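Local coordinates for catechol 1,2-dioxygenase (Burkholderia ambifaria, PDB 5VXT), which probably catalyses the iron(III)-dependent intradiol cleavage of catechol by dioxygen to cis,cis-muconate, working as a dimer that also carries bound phospholipid, at residues 82-85 against 86-89; 41-44 against 45-49; 12-16 against 17-21. All blocks are in the same frame, centred on the assembly; numbering follows the deposited sequence.

Contact 1: residues 82-85 against 86-89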
# COMPACT_ATOMS: atom_id res chain seq x y z
N ASP B 82 -4.16 -0.09 9.29
CA ASP B 82 -5.29 0.76 9.64
C ASP B 82 -6.54 0.39 8.86
O ASP B 82 -7.65 0.81 9.25
CB ASP B 82 -4.95 2.24 9.36
CG ASP B 82 -4.01 2.85 10.39
OD1 ASP B 82 -3.84 2.28 11.49
OD2 ASP B 82 -3.44 3.93 10.10
N GLY B 83 -6.40 -0.36 7.78
CA GLY B 83 -7.52 -0.67 6.89
C GLY B 83 -7.99 0.50 6.05
O GLY B 83 -9.17 0.56 5.71
N GLU B 84 -7.09 1.41 5.69
CA GLU B 84 -7.48 2.72 5.20
C GLU B 84 -7.14 2.98 3.73
O GLU B 84 -7.28 4.11 3.28
CB GLU B 84 -6.85 3.81 6.07
CG GLU B 84 -7.63 4.09 7.35
CD GLU B 84 -7.16 5.36 8.04
OE1 GLU B 84 -7.32 5.46 9.27
OE2 GLU B 84 -6.64 6.25 7.34
N ALA B 85 -6.69 1.96 2.98
CA ALA B 85 -6.27 2.22 1.60
C ALA B 85 -7.39 2.86 0.78
O ALA B 85 -7.13 3.76 -0.03
CB ALA B 85 -5.77 0.93 0.94
N ALA B 86 -8.64 2.42 0.97
CA ALA B 86 -9.74 3.01 0.22
C ALA B 86 -10.04 4.43 0.70
O ALA B 86 -10.52 5.26 -0.08
CB ALA B 86 -11.00 2.15 0.32
N LEU B 87 -9.77 4.72 1.97
CA LEU B 87 -9.93 6.09 2.45
C LEU B 87 -8.91 7.02 1.81
O LEU B 87 -9.23 8.17 1.46
CB LEU B 87 -9.81 6.12 3.97
CG LEU B 87 -10.16 7.40 4.73
CD1 LEU B 87 -11.56 7.83 4.36
CD2 LEU B 87 -10.07 7.15 6.21
N LEU B 88 -7.67 6.56 1.66
CA LEU B 88 -6.67 7.36 0.97
C LEU B 88 -6.99 7.49 -0.52
O LEU B 88 -6.73 8.54 -1.13
CB LEU B 88 -5.28 6.76 1.16
CG LEU B 88 -4.14 7.58 0.57
CD1 LEU B 88 -3.99 8.87 1.36
CD2 LEU B 88 -2.85 6.77 0.61
N ALA B 89 -7.54 6.43 -1.13
CA ALA B 89 -7.91 6.52 -2.54
C ALA B 89 -8.92 7.64 -2.75
O ALA B 89 -8.86 8.36 -3.76
CB ALA B 89 -8.47 5.17 -3.02
O HOH W 1 -9.87 0.71 3.01
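Glu84 and Leu87 run alongside one another in the same direction, the end of the glutamate lying against one methyl of the leucine. The touching atom on the leucine is CD2, which comes within 3.7 Å of Glu84 OE2 and also lies against CD of the glutamate. Two torsions bring the pair into line: Glu84 CG stands opposite its carbonyl carbon and beside the backbone N (chi1 -83°), with the chain extended beyond it, whereas Leu87 CG is opposite its own N (chi1 -170°). OE2 is satisfied from helix 221-229, through a hydrogen bond with Thr222 OG1, so the acid group is buried but not without a polar partner. Leu87 CB meanwhile rests 3.3 Å from Glu84 O, at the start of the helix.

This is a tight link between two helices. Gly83, with positive phi, ends helix 66-81 in a Schellman motif, and Glu84 follows at once as the N-cap residue of helix 85-91. Glu84 O takes the N-H of Leu88 at 3.0 Å, and a weak, strongly bent bond from Leu87 N. One residue on, Ala89 N donates to Ala85 O. A water spans the corner, giving a hydrogen to Gly83 O and accepting from Ala86 N at 2.9 Å.

The side chains of this first turn then part company. Leu87 packs on Tyr214 and Pro217 and touches the bound catechol, and Leu88 turns to Tyr75 and Leu79 of helix 66-81. Ala85 and Ala89 help to line a phosphatidylethanolamine pocket; Ala85 N is hydrogen-bonded to Asn77 OD1 of the second subunit, and Ala89 packs on Trp70 of that subunit.

Contact 2: residues 41-44 against 45-49. With PTY (phosphatidylethanolamine), chain C.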
# COMPACT_ATOMS: atom_id res chain seq x y z
N ASN B 41 -0.87 -13.90 -15.10
CA ASN B 41 -1.95 -13.15 -15.72
C ASN B 41 -1.35 -12.00 -16.51
O ASN B 41 -0.70 -11.12 -15.94
CB ASN B 41 -2.91 -12.64 -14.65
CG ASN B 41 -4.05 -11.86 -15.23
OD1 ASN B 41 -3.94 -10.66 -15.45
ND2 ASN B 41 -5.16 -12.54 -15.50
N ALA B 42 -1.57 -12.00 -17.83
CA ALA B 42 -0.92 -11.02 -18.70
C ALA B 42 -1.34 -9.59 -18.35
O ALA B 42 -0.51 -8.68 -18.37
CB ALA B 42 -1.23 -11.31 -20.16
N ARG B 43 -2.62 -9.38 -18.04
CA ARG B 43 -3.08 -8.03 -17.72
C ARG B 43 -2.40 -7.50 -16.46
O ARG B 43 -2.04 -6.31 -16.40
CB ARG B 43 -4.60 -8.02 -17.55
CG ARG B 43 -5.19 -6.68 -17.10
CD ARG B 43 -4.91 -5.52 -18.07
NE ARG B 43 -5.76 -4.38 -17.76
CZ ARG B 43 -5.72 -3.20 -18.38
NH1 ARG B 43 -4.84 -3.01 -19.36
NH2 ARG B 43 -6.55 -2.22 -18.02
N THR B 44 -2.24 -8.35 -15.44
CA THR B 44 -1.57 -7.91 -14.22
C THR B 44 -0.09 -7.63 -14.47
O THR B 44 0.46 -6.65 -13.95
CB THR B 44 -1.74 -8.97 -13.13
OG1 THR B 44 -3.13 -9.15 -12.85
CG2 THR B 44 -1.04 -8.57 -11.83
N GLN B 45 0.55 -8.46 -15.28
CA GLN B 45 1.95 -8.22 -15.65
C GLN B 45 2.10 -6.87 -16.35
O GLN B 45 3.02 -6.11 -16.04
CB GLN B 45 2.46 -9.35 -16.54
CG GLN B 45 2.49 -10.71 -15.86
CD GLN B 45 2.60 -11.85 -16.85
OE1 GLN B 45 2.33 -11.68 -18.05
NE2 GLN B 45 2.97 -13.03 -16.36
N GLN B 46 1.20 -6.58 -17.29
CA GLN B 46 1.23 -5.30 -18.01
C GLN B 46 1.07 -4.12 -17.06
O GLN B 46 1.84 -3.15 -17.12
CB GLN B 46 0.13 -5.28 -19.08
CG GLN B 46 -0.11 -3.89 -19.66
CD GLN B 46 -1.41 -3.77 -20.44
OE1 GLN B 46 -2.38 -4.47 -20.16
NE2 GLN B 46 -1.43 -2.88 -21.42
N ILE B 47 0.07 -4.17 -16.17
CA ILE B 47 -0.15 -3.07 -15.24
C ILE B 47 1.05 -2.90 -14.32
O ILE B 47 1.51 -1.78 -14.09
CB ILE B 47 -1.44 -3.28 -14.44
CG1 ILE B 47 -2.65 -3.15 -15.37
CG2 ILE B 47 -1.49 -2.28 -13.26
CD1 ILE B 47 -3.98 -3.44 -14.71
N VAL B 48 1.54 -4.01 -13.76
CA VAL B 48 2.67 -3.93 -12.82
C VAL B 48 3.90 -3.37 -13.52
O VAL B 48 4.62 -2.53 -12.97
CB VAL B 48 2.95 -5.31 -12.19
CG1 VAL B 48 4.31 -5.31 -11.47
CG2 VAL B 48 1.85 -5.69 -11.21
N HIS B 49 4.17 -3.83 -14.75
CA HIS B 49 5.33 -3.32 -15.47
C HIS B 49 5.26 -1.80 -15.63
O HIS B 49 6.26 -1.09 -15.46
CB HIS B 49 5.47 -3.98 -16.84
CG HIS B 49 6.70 -3.58 -17.58
ND1 HIS B 49 6.71 -2.60 -18.54
CD2 HIS B 49 7.98 -4.02 -17.48
CE1 HIS B 49 7.93 -2.46 -19.02
NE2 HIS B 49 8.72 -3.31 -18.39
C1 PTY C . -7.11 -8.88 -9.86
C2 PTY C . -8.84 -13.18 -5.29
C3 PTY C . -9.90 -12.10 -5.17
O4 PTY C . -6.03 -8.07 -10.32
C5 PTY C . -7.78 -10.62 -8.24
C6 PTY C . -6.61 -9.81 -8.76
O7 PTY C . -6.09 -9.02 -7.69
C8 PTY C . -4.94 -9.62 -7.04
O10 PTY C . -5.01 -10.73 -6.53
C11 PTY C . -3.67 -8.82 -7.01
C12 PTY C . -4.04 -7.48 -7.60
C13 PTY C . -3.08 -6.40 -7.14
C14 PTY C . -2.35 -5.83 -8.34
C15 PTY C . -1.89 -4.43 -8.01
C16 PTY C . -1.30 -4.41 -6.61
C17 PTY C . -0.26 -3.31 -6.49
C18 PTY C . 0.60 -3.32 -7.75
C19 PTY C . 1.73 -2.32 -7.62
C20 PTY C . 3.01 -2.93 -8.17
C21 PTY C . 3.80 -1.90 -8.96
C22 PTY C . 3.52 -0.49 -8.47
C23 PTY C . 4.69 0.07 -7.69
C24 PTY C . 4.43 -0.04 -6.19
C25 PTY C . 4.98 -1.35 -5.64
C26 PTY C . 5.19 -1.19 -4.14
C27 PTY C . 6.54 -1.74 -3.72
C28 PTY C . 6.77 -1.41 -2.26
C29 PTY C . 5.71 -2.08 -1.42
C30 PTY C . -6.32 -6.91 -11.15
C31 PTY C . -5.23 -5.95 -11.55
O30 PTY C . -7.47 -6.73 -11.49
C32 PTY C . -5.13 -4.87 -10.48
C33 PTY C . -4.12 -3.78 -10.82
C34 PTY C . -4.48 -2.47 -10.12
C35 PTY C . -3.55 -1.34 -10.53
C36 PTY C . -4.05 -0.02 -9.98
C37 PTY C . -4.07 -0.07 -8.46
C38 PTY C . -3.78 1.30 -7.88
C39 PTY C . -3.77 1.28 -6.36
C40 PTY C . -2.94 2.43 -5.83
C41 PTY C . -3.71 3.18 -4.74
C42 PTY C . -3.00 4.44 -4.23
C43 PTY C . -3.87 5.14 -3.20
C44 PTY C . -4.56 4.14 -2.31
P1 PTY C . -10.05 -10.17 -6.97
O11 PTY C . -9.38 -10.86 -5.67
O12 PTY C . -10.79 -8.94 -6.51
O13 PTY C . -10.80 -11.24 -7.74
O14 PTY C . -8.78 -9.69 -7.83
N1 PTY C . -8.68 -13.54 -6.68
O HOH W 2 -4.52 -1.72 -22.38
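Arg43 reaches forward along its helix to meet Gln46 and Ile47. Although its CG is anti to the backbone N, a bend at chi2 (60°) brings the guanidinium round, with one face over the end of Ile47 and NE 3.7 Å from Ile47 CD1. Gln46 OE1 sits at the edge, in the guanidinium plane, and accepts from Arg43 NH1 at 3.0 Å; the donor, however, stands above the amide plane, and the two planes are 64° apart.

The close packing is on the buried side. Val48 CG2 sits 3.2 Å from Thr44 O, with Thr44 CG2 4.1 Å from the same methyl, and Ile47 CG2 presses on C35 of the phosphatidylethanolamine at 3.5 Å. Asn41 caps the helix, its OD1 taking Thr44 N in the carbonyl plane. Around Gln46 the contact is looser: this exposed side chain shares with Arg43 NH1 a water to which both make weak bonds, though it also packs on Leu62 of the second subunit.

On that subunit Arg43 NH2 bonds to Leu62 O, its strongest polar partner, and forms a salt bridge with Glu68, while Thr44 OG1 and Gln45 NE2 bond there to Arg228 and Leu229. The chemistry thus implies a polar helix start committed to the dimer interface beside an apolar flank in contact with lipid.

Contact 3: residues 12-16 against 17-21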
# COMPACT_ATOMS: atom_id res chain seq x y z
N LYS B 12 21.57 9.21 -12.74
CA LYS B 12 20.44 8.68 -13.48
C LYS B 12 20.75 7.28 -14.00
O LYS B 12 21.76 7.09 -14.70
CB LYS B 12 20.09 9.59 -14.65
CG LYS B 12 20.02 11.06 -14.30
CD LYS B 12 18.85 11.38 -13.38
CE LYS B 12 18.61 12.89 -13.34
NZ LYS B 12 17.22 13.25 -12.95
N VAL B 13 19.89 6.31 -13.68
CA VAL B 13 20.14 4.93 -14.07
C VAL B 13 18.96 4.32 -14.82
O VAL B 13 19.06 3.20 -15.31
CB VAL B 13 20.48 4.05 -12.86
CG1 VAL B 13 21.74 4.54 -12.15
CG2 VAL B 13 19.28 3.99 -11.89
N PHE B 14 17.83 5.03 -14.92
CA PHE B 14 16.60 4.36 -15.34
C PHE B 14 16.73 3.77 -16.74
O PHE B 14 16.24 2.66 -17.00
CB PHE B 14 15.41 5.31 -15.26
CG PHE B 14 14.14 4.69 -15.74
CD1 PHE B 14 13.42 3.82 -14.93
CD2 PHE B 14 13.68 4.94 -17.02
CE1 PHE B 14 12.25 3.24 -15.39
CE2 PHE B 14 12.49 4.35 -17.50
CZ PHE B 14 11.79 3.50 -16.68
N ASP B 15 17.38 4.48 -17.66
CA ASP B 15 17.43 4.00 -19.03
C ASP B 15 18.46 2.92 -19.27
O ASP B 15 18.57 2.42 -20.40
CB ASP B 15 17.68 5.17 -19.98
CG ASP B 15 16.51 6.10 -20.06
OD1 ASP B 15 16.71 7.32 -20.13
OD2 ASP B 15 15.37 5.59 -20.01
N THR B 16 19.21 2.52 -18.24
CA THR B 16 20.21 1.47 -18.43
C THR B 16 19.54 0.12 -18.69
O THR B 16 18.42 -0.14 -18.25
CB THR B 16 21.11 1.36 -17.21
OG1 THR B 16 20.34 1.00 -16.05
CG2 THR B 16 21.82 2.69 -16.97
N LYS B 17 20.26 -0.74 -19.41
CA LYS B 17 19.74 -2.07 -19.70
C LYS B 17 19.50 -2.88 -18.43
O LYS B 17 18.57 -3.68 -18.38
CB LYS B 17 20.69 -2.82 -20.63
CG LYS B 17 20.21 -4.22 -21.00
CD LYS B 17 21.27 -5.03 -21.71
CE LYS B 17 20.78 -6.46 -21.91
NZ LYS B 17 19.36 -6.49 -22.40
N GLU B 18 20.33 -2.68 -17.40
CA GLU B 18 20.14 -3.44 -16.16
C GLU B 18 18.81 -3.10 -15.51
O GLU B 18 18.11 -4.00 -15.03
CB GLU B 18 21.27 -3.19 -15.16
CG GLU B 18 21.02 -3.97 -13.85
CD GLU B 18 22.06 -3.81 -12.75
OE1 GLU B 18 22.94 -2.93 -12.86
OE2 GLU B 18 21.97 -4.56 -11.74
N VAL B 19 18.46 -1.82 -15.48
CA VAL B 19 17.17 -1.42 -14.89
C VAL B 19 16.01 -1.91 -15.75
O VAL B 19 15.01 -2.40 -15.22
CB VAL B 19 17.13 0.09 -14.68
CG1 VAL B 19 15.74 0.53 -14.22
CG2 VAL B 19 18.19 0.49 -13.64
N GLN B 20 16.11 -1.78 -17.07
CA GLN B 20 15.03 -2.28 -17.93
C GLN B 20 14.90 -3.80 -17.84
O GLN B 20 13.78 -4.33 -17.87
CB GLN B 20 15.26 -1.82 -19.38
CG GLN B 20 15.21 -0.30 -19.53
CD GLN B 20 13.92 0.30 -18.99
OE1 GLN B 20 12.83 -0.12 -19.37
NE2 GLN B 20 14.05 1.27 -18.10
N ASP B 21 16.02 -4.52 -17.72
CA ASP B 21 15.94 -5.96 -17.53
C ASP B 21 15.29 -6.29 -16.21
O ASP B 21 14.54 -7.27 -16.10
CB ASP B 21 17.33 -6.60 -17.60
CG ASP B 21 17.83 -6.75 -19.02
OD1 ASP B 21 17.05 -6.46 -19.95
OD2 ASP B 21 19.00 -7.14 -19.19
O HOH W 3 22.78 -0.22 -14.67
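One face of the Phe14 ring carries the amide nitrogen of Gln20, with NE2 3.4 Å above the ring plane and displaced toward the rim, nearest CZ and CE2. The amide is turned steeply to the ring, their planes 75° apart, and Val19 CG1 approaches obliquely at 4.1 Å from CD1. The same NE2 donates to Phe14 O at 2.8 Å; that oxygen lies in the amide plane, although the donor is tilted 34° from the carbonyl plane. Gln20 gets there by a bend at chi2 (-55°), which brings its end back toward the loop, and the bond and the ring together fix how the amide is rotated.

Next to this pair Thr16 is the N-cap of the helix. Thr16 N closes a type I turn on Val13 O, and Thr16 OG1 donates to the same oxygen at 2.7 Å. OG1 in turn receives a weak capping bond from Val19 N and a hydrogen from a water that also donates to Glu18 OE1. Val19 CG2 tucks in beside OG1 at 3.3 Å and touches Val13 CG2, the two side chains crossing at about a right angle.

Asp60 OD1 of helix 42-62 accepts from Val13 N and Phe14 N, Phe56 of that helix packs on Phe14 and Val19, and Tyr97 of the second subunit touches both, so helix 17-27 begins wedged between helix 42-62 and the dimer partner.

Overall arrangement
From the N terminus the three contacts come in series, none nested in or crossing another, and each marks the start of a helix. Contact 3 closes the turn that opens helix 17-27; contact 2, after an unmodelled stretch, begins helix 42-62; contact 1 closes the short link between helices 66-81 and 85-91. Contacts 2 and 3 are near neighbours, their nearest atoms about 5 Å apart but not touching, whereas contact 1 lies about 23 Å from contact 2, centre to centre. All three reach the second subunit. Contacts 1 and 2 border bound phospholipid, and contact 1 alone extends to the catechol, joining the helical part to the active site.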